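Local coordinates for 6-phosphogluconolactonase (Shewanella baltica, PDB 3NWP), which probably hydrolyses 6-phosphogluconolactone to 6-phosphogluconate in the oxidative branch of the pentose phosphate pathway, at residues A[154-159]-A[164-169]; A[18-23]-A[228-233]; A[203-208]-A[218-223]. All coordinates share one frame; numbering follows the deposited sequence. Where two conformers were deposited one is given.

Contact 1. Residues A[154-159]-A[164-169]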
loop_
_atom_site.group_PDB
_atom_site.type_symbol
_atom_site.label_atom_id
_atom_site.label_comp_id
_atom_site.label_asym_id
_atom_site.label_seq_id
_atom_site.Cartn_x
_atom_site.Cartn_y
_atom_site.Cartn_z
ATOM N N GLU A 154 -8.587 0.269 15.921
ATOM C CA GLU A 154 -10.017 0.342 15.625
ATOM C C GLU A 154 -10.399 1.585 14.831
ATOM O O GLU A 154 -11.231 1.507 13.903
ATOM C CB GLU A 154 -10.826 0.220 16.930
ATOM C CG GLU A 154 -12.316 -0.039 16.702
ATOM C CD GLU A 154 -12.655 -1.426 16.060
ATOM O OE1 GLU A 154 -11.760 -2.165 15.610
ATOM O OE2 GLU A 154 -13.844 -1.780 16.004
ATOM N N ASN A 155 -9.822 2.741 15.181
ATOM C CA ASN A 155 -10.022 3.932 14.416
ATOM C C ASN A 155 -9.600 3.718 12.936
ATOM O O ASN A 155 -10.345 4.070 12.028
ATOM C CB ASN A 155 -9.342 5.154 15.019
ATOM C CG ASN A 155 -9.828 6.436 14.381
ATOM O OD1 ASN A 155 -11.029 6.563 14.107
ATOM N ND2 ASN A 155 -8.930 7.363 14.148
ATOM N N ALA A 156 -8.416 3.219 12.731
ATOM C CA ALA A 156 -7.979 2.977 11.348
ATOM C C ALA A 156 -8.955 2.078 10.606
ATOM O O ALA A 156 -9.192 2.272 9.415
ATOM C CB ALA A 156 -6.580 2.409 11.330
ATOM N N LEU A 157 -9.483 1.072 11.296
ATOM C CA LEU A 157 -10.378 0.064 10.678
ATOM C C LEU A 157 -11.793 0.546 10.443
ATOM O O LEU A 157 -12.539 -0.069 9.689
ATOM C CB LEU A 157 -10.383 -1.229 11.516
ATOM C CG LEU A 157 -9.034 -1.930 11.635
ATOM C CD1 LEU A 157 -9.208 -3.118 12.551
ATOM C CD2 LEU A 157 -8.483 -2.327 10.212
ATOM N N THR A 158 -12.200 1.626 11.142
ATOM C CA THR A 158 -13.598 2.053 11.107
ATOM C C THR A 158 -13.899 3.525 10.730
ATOM O O THR A 158 -15.066 3.850 10.385
ATOM C CB THR A 158 -14.302 1.700 12.443
ATOM O OG1 THR A 158 -13.670 2.424 13.503
ATOM C CG2 THR A 158 -14.248 0.187 12.716
ATOM N N THR A 159 -12.880 4.361 10.688
ATOM C CA THR A 159 -13.034 5.747 10.297
ATOM C C THR A 159 -13.469 5.888 8.858
ATOM O O THR A 159 -13.175 5.015 8.013
ATOM C CB THR A 159 -11.778 6.544 10.542
ATOM O OG1 THR A 159 -12.068 7.945 10.391
ATOM C CG2 THR A 159 -10.635 6.180 9.540
ATOM N N VAL A 164 -5.367 8.491 9.057
ATOM C CA VAL A 164 -5.352 8.704 10.493
ATOM C C VAL A 164 -3.984 8.411 11.027
ATOM O O VAL A 164 -3.184 7.721 10.381
ATOM C CB VAL A 164 -6.364 7.878 11.245
ATOM C CG1 VAL A 164 -7.807 8.222 10.803
ATOM C CG2 VAL A 164 -6.076 6.390 11.167
ATOM N N ALA A 165 -3.708 8.925 12.229
ATOM C CA ALA A 165 -2.451 8.623 12.881
ATOM C C ALA A 165 -2.529 7.323 13.604
ATOM O O ALA A 165 -3.551 6.947 14.169
ATOM C CB ALA A 165 -2.057 9.771 13.911
ATOM N N THR A 166 -1.410 6.612 13.665
ATOM C CA THR A 166 -1.294 5.447 14.523
ATOM C C THR A 166 0.088 5.400 15.184
ATOM O O THR A 166 1.062 5.963 14.655
ATOM C CB THR A 166 -1.539 4.068 13.794
ATOM O OG1 THR A 166 -0.419 3.783 12.949
ATOM C CG2 THR A 166 -2.860 4.094 12.996
ATOM N N ASN A 167 0.167 4.746 16.333
ATOM C CA ASN A 167 1.406 4.714 17.131
ATOM C C ASN A 167 1.694 3.292 17.571
ATOM O O ASN A 167 1.329 2.837 18.665
ATOM C CB ASN A 167 1.180 5.629 18.346
ATOM C CG ASN A 167 1.136 7.082 17.945
ATOM O OD1 ASN A 167 2.157 7.660 17.594
ATOM N ND2 ASN A 167 -0.081 7.655 17.897
ATOM N N PRO A 168 2.322 2.509 16.695
ATOM C CA PRO A 168 2.698 1.185 17.121
ATOM C C PRO A 168 3.613 1.191 18.338
ATOM O O PRO A 168 4.448 2.106 18.496
ATOM C CB PRO A 168 3.448 0.628 15.905
ATOM C CG PRO A 168 3.838 1.777 15.101
ATOM C CD PRO A 168 2.821 2.828 15.362
ATOM N N THR A 169 3.402 0.204 19.184
ATOM C CA THR A 169 4.288 -0.010 20.307
ATOM C C THR A 169 5.368 -1.046 20.093
ATOM O O THR A 169 6.259 -1.183 20.944
ATOM C CB THR A 169 3.491 -0.372 21.569
ATOM O OG1 THR A 169 2.809 -1.598 21.351
ATOM C CG2 THR A 169 2.477 0.763 21.899
HETATM O O HOH W 1 -6.190 7.248 14.766
#
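Val164 meets the last turn of helix 153-158 with both of its methyl groups. Val164 CG1 touches Asn155 ND2 at 3.6 Å and, at roughly a right angle to that, Thr159 CG2 at 3.7 Å, the threonine methyl reaching toward it tip to tip. Val164 CG2 rests on Ala156, 3.9 Å from its CA and against its CB. Val164 CG1 stands anti to the carbonyl carbon (chi1 -62°), which points it at Asn155 and Thr159 and leaves CG2 for Ala156, whose small side chain lets the strand come close. A beta-branched residue suits the place because it carries two methyls on a short stem; an alanine here would probably open a gap between Asn155, Ala156 and Thr159 and let this helical turn shift against the strand.

The polar end of Asn155 is joined to the strand through water rather than directly. Asn155 ND2 donates a hydrogen bond to a water 2.8 Å away, and that water donates in turn to Ala165 O at 2.7 Å. Thr159 turns its methyl to the valine because OG1 stands anti to the backbone N (chi1 -169°), where it bonds to the backbone N of Ala161.

Further out, the helix end is tied up from within. Thr158 OG1 bonds to Glu154 O at 2.6 Å from above the carbonyl plane, while Asn155 O accepts from the backbone N of both Thr158 and Thr159 as the helix finishes.

The axes of helix 154-158 and strand 164-166 run roughly antiparallel (151°), 8.7 Å apart at closest approach. Strand 163-166 is an edge strand paired antiparallel to strand 175-178, through Val164 with Thr177 and Thr166 with Arg175, while Ala165 touches helix 112-122.

Contact 2. Residues A[18-23]-A[228-233]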
loop_
_atom_site.group_PDB
_atom_site.type_symbol
_atom_site.label_atom_id
_atom_site.label_comp_id
_atom_site.label_asym_id
_atom_site.label_seq_id
_atom_site.Cartn_x
_atom_site.Cartn_y
_atom_site.Cartn_z
ATOM N N GLU A 18 8.204 -9.774 -9.915
ATOM C CA GLU A 18 8.223 -8.334 -10.243
ATOM C C GLU A 18 7.891 -8.043 -11.672
ATOM O O GLU A 18 7.176 -7.063 -11.986
ATOM C CB GLU A 18 9.604 -7.768 -9.914
ATOM C CG GLU A 18 9.827 -7.742 -8.509
ATOM C CD GLU A 18 11.336 -7.887 -8.101
ATOM O OE1 GLU A 18 12.318 -7.971 -8.912
ATOM O OE2 GLU A 18 11.476 -7.890 -6.875
ATOM N N GLN A 19 8.471 -8.816 -12.576
ATOM C CA GLN A 19 8.243 -8.575 -13.965
ATOM C C GLN A 19 6.756 -8.664 -14.217
ATOM O O GLN A 19 6.176 -7.758 -14.832
ATOM C CB GLN A 19 9.025 -9.529 -14.849
ATOM C CG GLN A 19 10.509 -9.185 -14.846
ATOM C CD GLN A 19 11.347 -10.195 -15.599
ATOM O OE1 GLN A 19 11.060 -10.515 -16.745
ATOM N NE2 GLN A 19 12.394 -10.693 -14.954
ATOM N N GLN A 20 6.118 -9.724 -13.713
ATOM C CA GLN A 20 4.695 -9.920 -13.989
ATOM C C GLN A 20 3.860 -8.840 -13.291
ATOM O O GLN A 20 2.947 -8.280 -13.901
ATOM C CB GLN A 20 4.220 -11.301 -13.502
ATOM C CG GLN A 20 2.729 -11.629 -13.793
ATOM C CD GLN A 20 2.378 -11.878 -15.284
ATOM O OE1 GLN A 20 3.239 -11.843 -16.157
ATOM N NE2 GLN A 20 1.115 -12.116 -15.548
ATOM N N LEU A 21 4.129 -8.607 -12.024
ATOM C CA LEU A 21 3.385 -7.628 -11.205
ATOM C C LEU A 21 3.492 -6.228 -11.812
ATOM O O LEU A 21 2.470 -5.500 -11.934
ATOM C CB LEU A 21 3.871 -7.645 -9.769
ATOM C CG LEU A 21 3.173 -6.741 -8.758
ATOM C CD1 LEU A 21 1.615 -6.938 -8.791
ATOM C CD2 LEU A 21 3.721 -6.977 -7.327
ATOM N N ALA A 22 4.682 -5.854 -12.263
ATOM C CA ALA A 22 4.828 -4.547 -12.925
ATOM C C ALA A 22 3.959 -4.461 -14.161
ATOM O O ALA A 22 3.322 -3.413 -14.429
ATOM C CB ALA A 22 6.331 -4.275 -13.255
ATOM N N SER A 23 3.956 -5.510 -14.984
ATOM C CA SER A 23 3.100 -5.507 -16.172
ATOM C C SER A 23 1.616 -5.413 -15.837
ATOM O O SER A 23 0.886 -4.669 -16.494
ATOM C CB SER A 23 3.370 -6.756 -17.028
ATOM O OG SER A 23 4.692 -6.737 -17.489
ATOM N N ASP A 228 -5.104 -9.904 -5.135
ATOM C CA ASP A 228 -4.258 -10.927 -5.724
ATOM C C ASP A 228 -2.941 -10.956 -4.898
ATOM O O ASP A 228 -2.244 -9.913 -4.760
ATOM C CB ASP A 228 -3.889 -10.637 -7.161
ATOM C CG ASP A 228 -5.073 -10.769 -8.130
ATOM O OD1 ASP A 228 -6.223 -10.444 -7.808
ATOM O OD2 ASP A 228 -4.789 -11.178 -9.275
ATOM N N VAL A 229 -2.586 -12.109 -4.349
ATOM C CA VAL A 229 -1.351 -12.250 -3.578
ATOM C C VAL A 229 -0.246 -12.794 -4.462
ATOM O O VAL A 229 -0.417 -13.801 -5.170
ATOM C CB VAL A 229 -1.573 -13.225 -2.410
ATOM C CG1 VAL A 229 -0.262 -13.427 -1.599
ATOM C CG2 VAL A 229 -2.767 -12.736 -1.523
ATOM N N PHE A 230 0.841 -12.040 -4.574
ATOM C CA PHE A 230 2.025 -12.400 -5.373
ATOM C C PHE A 230 3.154 -12.811 -4.449
ATOM O O PHE A 230 3.519 -12.023 -3.521
ATOM C CB PHE A 230 2.491 -11.208 -6.199
ATOM C CG PHE A 230 1.752 -11.001 -7.490
ATOM C CD1 PHE A 230 0.357 -10.791 -7.544
ATOM C CD2 PHE A 230 2.434 -10.994 -8.685
ATOM C CE1 PHE A 230 -0.274 -10.638 -8.744
ATOM C CE2 PHE A 230 1.789 -10.840 -9.896
ATOM C CZ PHE A 230 0.456 -10.647 -9.954
ATOM N N TRP A 231 3.720 -13.993 -4.650
ATOM C CA TRP A 231 4.740 -14.492 -3.744
ATOM C C TRP A 231 5.845 -15.220 -4.477
ATOM O O TRP A 231 5.602 -15.887 -5.472
ATOM C CB TRP A 231 4.124 -15.438 -2.676
ATOM C CG TRP A 231 5.146 -16.067 -1.730
ATOM C CD1 TRP A 231 5.647 -15.541 -0.578
ATOM C CD2 TRP A 231 5.765 -17.343 -1.890
ATOM N NE1 TRP A 231 6.572 -16.376 -0.034
ATOM C CE2 TRP A 231 6.666 -17.500 -0.813
ATOM C CE3 TRP A 231 5.677 -18.347 -2.861
ATOM C CZ2 TRP A 231 7.445 -18.648 -0.646
ATOM C CZ3 TRP A 231 6.456 -19.474 -2.710
ATOM C CH2 TRP A 231 7.323 -19.619 -1.586
ATOM N N SER A 232 7.075 -15.112 -3.959
ATOM C CA SER A 232 8.223 -15.978 -4.316
ATOM C C SER A 232 9.022 -16.254 -3.085
ATOM O O SER A 232 9.055 -15.412 -2.168
ATOM C CB SER A 232 9.112 -15.270 -5.340
ATOM O OG SER A 232 10.136 -16.168 -5.766
ATOM N N ALA A 233 9.692 -17.411 -3.028
ATOM C CA ALA A 233 10.627 -17.696 -1.943
ATOM C C ALA A 233 11.816 -16.748 -2.019
ATOM O O ALA A 233 12.144 -16.230 -3.104
ATOM C CB ALA A 233 11.111 -19.147 -2.021
ATOM O OXT ALA A 233 12.445 -16.525 -0.974
#
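The backbone bond from Ala22 N to Glu18 O, 2.8 Å long, belongs to the helical turn from which Leu21 and Gln20 reach the ring of Phe230; between helix and strand themselves the contact is apolar.

Leu21 carries most of it. Its methyl CD1 stands over the middle of the phenylalanine ring, 3.9 Å from the centroid and only 5° from the ring normal, a well-centred CH-pi contact. Nearer the backbone, Leu21 CB lies 3.8 Å from Phe230 CD2, so the residue covers the centre of the face and one side of it together. The torsion that allows this places CG anti to the backbone N (chi1 -177°), sending the branched end out from the helix and over the ring. Leucine suits the position, since its fork supplies a methyl for the ring while the side chain also touches Leu52 and Tyr190.

Gln20 comes at the edge instead. In one of its two conformers, Gln20 CG is 4.1 Å from Phe230 CE2, near the plane of the ring, and the chain bends at chi2. An aliphatic stem with a polar end fits this partly exposed margin of the contact.

Phe230 is a buried aromatic pointing from the sheet to the helix, and its ring also meets that of Phe11. Strand 227-232 lies between the parallel strands 8-11 and 189-194, and helix 14-36 passes over it on the way from strand 8-11 to strand 39-43: the beta-alpha-beta crossover of a Rossmann-like alpha/beta sandwich.

Contact 3. Residues A[203-208]-A[218-223]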
loop_
_atom_site.group_PDB
_atom_site.type_symbol
_atom_site.label_atom_id
_atom_site.label_comp_id
_atom_site.label_asym_id
_atom_site.label_seq_id
_atom_site.Cartn_x
_atom_site.Cartn_y
_atom_site.Cartn_z
ATOM N N ARG A 203 -0.182 -17.753 5.666
ATOM C CA ARG A 203 -1.004 -18.914 6.011
ATOM C C ARG A 203 -1.635 -18.725 7.400
ATOM O O ARG A 203 -2.803 -19.073 7.602
ATOM C CB ARG A 203 -0.157 -20.204 5.950
ATOM C CG ARG A 203 0.342 -20.542 4.553
ATOM C CD ARG A 203 -0.720 -20.937 3.610
ATOM N NE ARG A 203 -1.469 -22.115 4.089
ATOM C CZ ARG A 203 -2.477 -22.686 3.438
ATOM N NH1 ARG A 203 -2.841 -22.286 2.215
ATOM N NH2 ARG A 203 -3.066 -23.734 3.998
ATOM N N GLN A 204 -0.880 -18.192 8.358
ATOM C CA GLN A 204 -1.475 -17.873 9.662
ATOM C C GLN A 204 -2.596 -16.871 9.536
ATOM O O GLN A 204 -3.638 -16.982 10.192
ATOM C CB GLN A 204 -0.455 -17.320 10.642
ATOM C CG GLN A 204 0.576 -18.301 11.075
ATOM C CD GLN A 204 1.519 -17.651 12.047
ATOM O OE1 GLN A 204 2.470 -16.990 11.649
ATOM N NE2 GLN A 204 1.213 -17.761 13.322
ATOM N N ALA A 205 -2.405 -15.848 8.694
ATOM C CA ALA A 205 -3.443 -14.882 8.511
ATOM C C ALA A 205 -4.737 -15.518 8.027
ATOM O O ALA A 205 -5.811 -15.117 8.446
ATOM C CB ALA A 205 -3.001 -13.756 7.505
ATOM N N LEU A 206 -4.673 -16.525 7.146
ATOM C CA LEU A 206 -5.882 -17.186 6.654
ATOM C C LEU A 206 -6.594 -18.037 7.713
ATOM O O LEU A 206 -7.727 -18.441 7.452
ATOM C CB LEU A 206 -5.549 -18.060 5.446
ATOM C CG LEU A 206 -4.949 -17.342 4.218
ATOM C CD1 LEU A 206 -4.560 -18.409 3.147
ATOM C CD2 LEU A 206 -5.904 -16.297 3.673
ATOM N N GLU A 207 -5.943 -18.316 8.841
ATOM C CA GLU A 207 -6.522 -19.180 9.911
ATOM C C GLU A 207 -7.766 -18.583 10.575
ATOM O O GLU A 207 -8.506 -19.324 11.285
ATOM C CB GLU A 207 -5.465 -19.517 10.968
ATOM C CG GLU A 207 -4.377 -20.404 10.547
ATOM C CD GLU A 207 -3.146 -20.485 11.537
ATOM O OE1 GLU A 207 -3.198 -19.909 12.626
ATOM O OE2 GLU A 207 -2.245 -21.203 11.123
ATOM N N SER A 208 -8.058 -17.304 10.319
ATOM C CA SER A 208 -9.134 -16.608 10.994
ATOM C C SER A 208 -9.418 -15.283 10.336
ATOM O O SER A 208 -8.628 -14.754 9.535
ATOM C CB SER A 208 -8.789 -16.355 12.465
ATOM O OG SER A 208 -9.651 -15.378 13.071
ATOM N N ALA A 218 -8.268 -7.778 7.367
ATOM C CA ALA A 218 -9.316 -6.876 6.914
ATOM C C ALA A 218 -9.384 -6.757 5.398
ATOM O O ALA A 218 -10.456 -6.566 4.832
ATOM C CB ALA A 218 -9.169 -5.479 7.567
ATOM N N VAL A 219 -8.230 -6.947 4.755
ATOM C CA VAL A 219 -8.108 -7.002 3.300
ATOM C C VAL A 219 -8.401 -8.413 2.749
ATOM O O VAL A 219 -9.166 -8.564 1.806
ATOM C CB VAL A 219 -6.702 -6.549 2.873
ATOM C CG1 VAL A 219 -6.446 -6.819 1.397
ATOM C CG2 VAL A 219 -6.523 -5.031 3.183
ATOM N N LEU A 220 -7.880 -9.423 3.439
ATOM C CA LEU A 220 -8.021 -10.824 2.936
ATOM C C LEU A 220 -9.397 -11.401 3.105
ATOM O O LEU A 220 -9.791 -12.253 2.303
ATOM C CB LEU A 220 -7.032 -11.740 3.615
ATOM C CG LEU A 220 -5.542 -11.387 3.447
ATOM C CD1 LEU A 220 -4.598 -12.356 4.161
ATOM C CD2 LEU A 220 -5.149 -11.220 1.940
ATOM N N ALA A 221 -10.126 -10.954 4.123
ATOM C CA ALA A 221 -11.395 -11.595 4.481
ATOM C C ALA A 221 -12.561 -11.056 3.700
ATOM O O ALA A 221 -13.608 -11.729 3.601
ATOM C CB ALA A 221 -11.635 -11.500 5.976
ATOM N N GLN A 222 -12.448 -9.880 3.123
ATOM C CA GLN A 222 -13.532 -9.230 2.395
ATOM C C GLN A 222 -13.610 -9.728 0.938
ATOM O O GLN A 222 -12.619 -10.239 0.414
ATOM C CB GLN A 222 -13.443 -7.710 2.512
ATOM C CG GLN A 222 -12.164 -7.083 1.953
ATOM C CD GLN A 222 -12.150 -7.055 0.446
ATOM O OE1 GLN A 222 -13.161 -6.718 -0.206
ATOM N NE2 GLN A 222 -10.988 -7.396 -0.148
ATOM N N ARG A 223 -14.804 -9.594 0.340
ATOM C CA ARG A 223 -15.133 -10.123 -0.975
ATOM C C ARG A 223 -15.488 -9.151 -2.049
ATOM O O ARG A 223 -15.786 -9.581 -3.167
ATOM C CB ARG A 223 -16.389 -10.999 -0.821
ATOM C CG ARG A 223 -16.180 -12.061 0.200
ATOM C CD ARG A 223 -15.034 -12.947 -0.277
ATOM N NE ARG A 223 -15.033 -14.165 0.494
ATOM C CZ ARG A 223 -15.952 -15.113 0.372
ATOM N NH1 ARG A 223 -16.928 -15.015 -0.542
ATOM N NH2 ARG A 223 -15.887 -16.176 1.143
#
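Helix 196-206 and the short helix 217-220, in the C-terminal part, bring their last turns together here, with Leu220 facing Ala205 and Leu206. One methyl does all the bridging: Leu220 CD1 lies 4.0 Å from Ala205 CB and 4.2 Å from Leu206 CD2. The leucine extends fully toward the other helix, its chi2 of 180° carrying CD1 to the far end of the side chain. Ala205 suits its place by being small, giving that methyl a shallow seat against the helix. Leu206, whose stem leaves its backbone at a slant to the partner, swings its end nearer and crosses Leu220 at about a right angle, so the two meet at one branch each.

Both helices lie in the connection between the neighbouring parallel strands 189-194 and 227-232, a beta-alpha-beta crossover of the Rossmann-like sheet; the loop joining them brings Met214 and Ile216 against Ala205. Arg217 reaches back to the first helix: its NE bonds to Ala205 O and its NH2 to Gln204 O. The guanidinium group can offer several N-H donors to neighbouring carbonyls, and Gln204 O takes one of them besides Glu207 N (3.0 Å).

Beyond Leu220 a side chain ties the chain to itself: Gln222 NE2 bonds to Val219 O at 2.9 Å, fairly straight at 159° and in the carbonyl plane, while its OE1 accepts from the backbone N of Thr225. Both ends of the amide are thereby used, which holds it in a fixed rotation. Ile3, from the N-terminal segment, packs against Leu206 and Ala221.

Contact 1 and contact 2 lie on opposite sides of the chain's centre, 28 Å between their centres, yet both reach the same mixed sheet: contact 1 at edge strand 163-166, contact 2 at strand 227-232. Contact 3 is 19 Å from each by centres. It touches contact 1 where Leu157 CD2 meets Ala218 CB at 4.2 Å, and comes within about 4 Å of contact 2 by nearest atoms without touching it. Along the chain, contact 1 closes before contact 3 opens, and both fall between the two segments of contact 2, which brings the first long helix against the last strand. Local connections and a long-range closure thus build one compact domain.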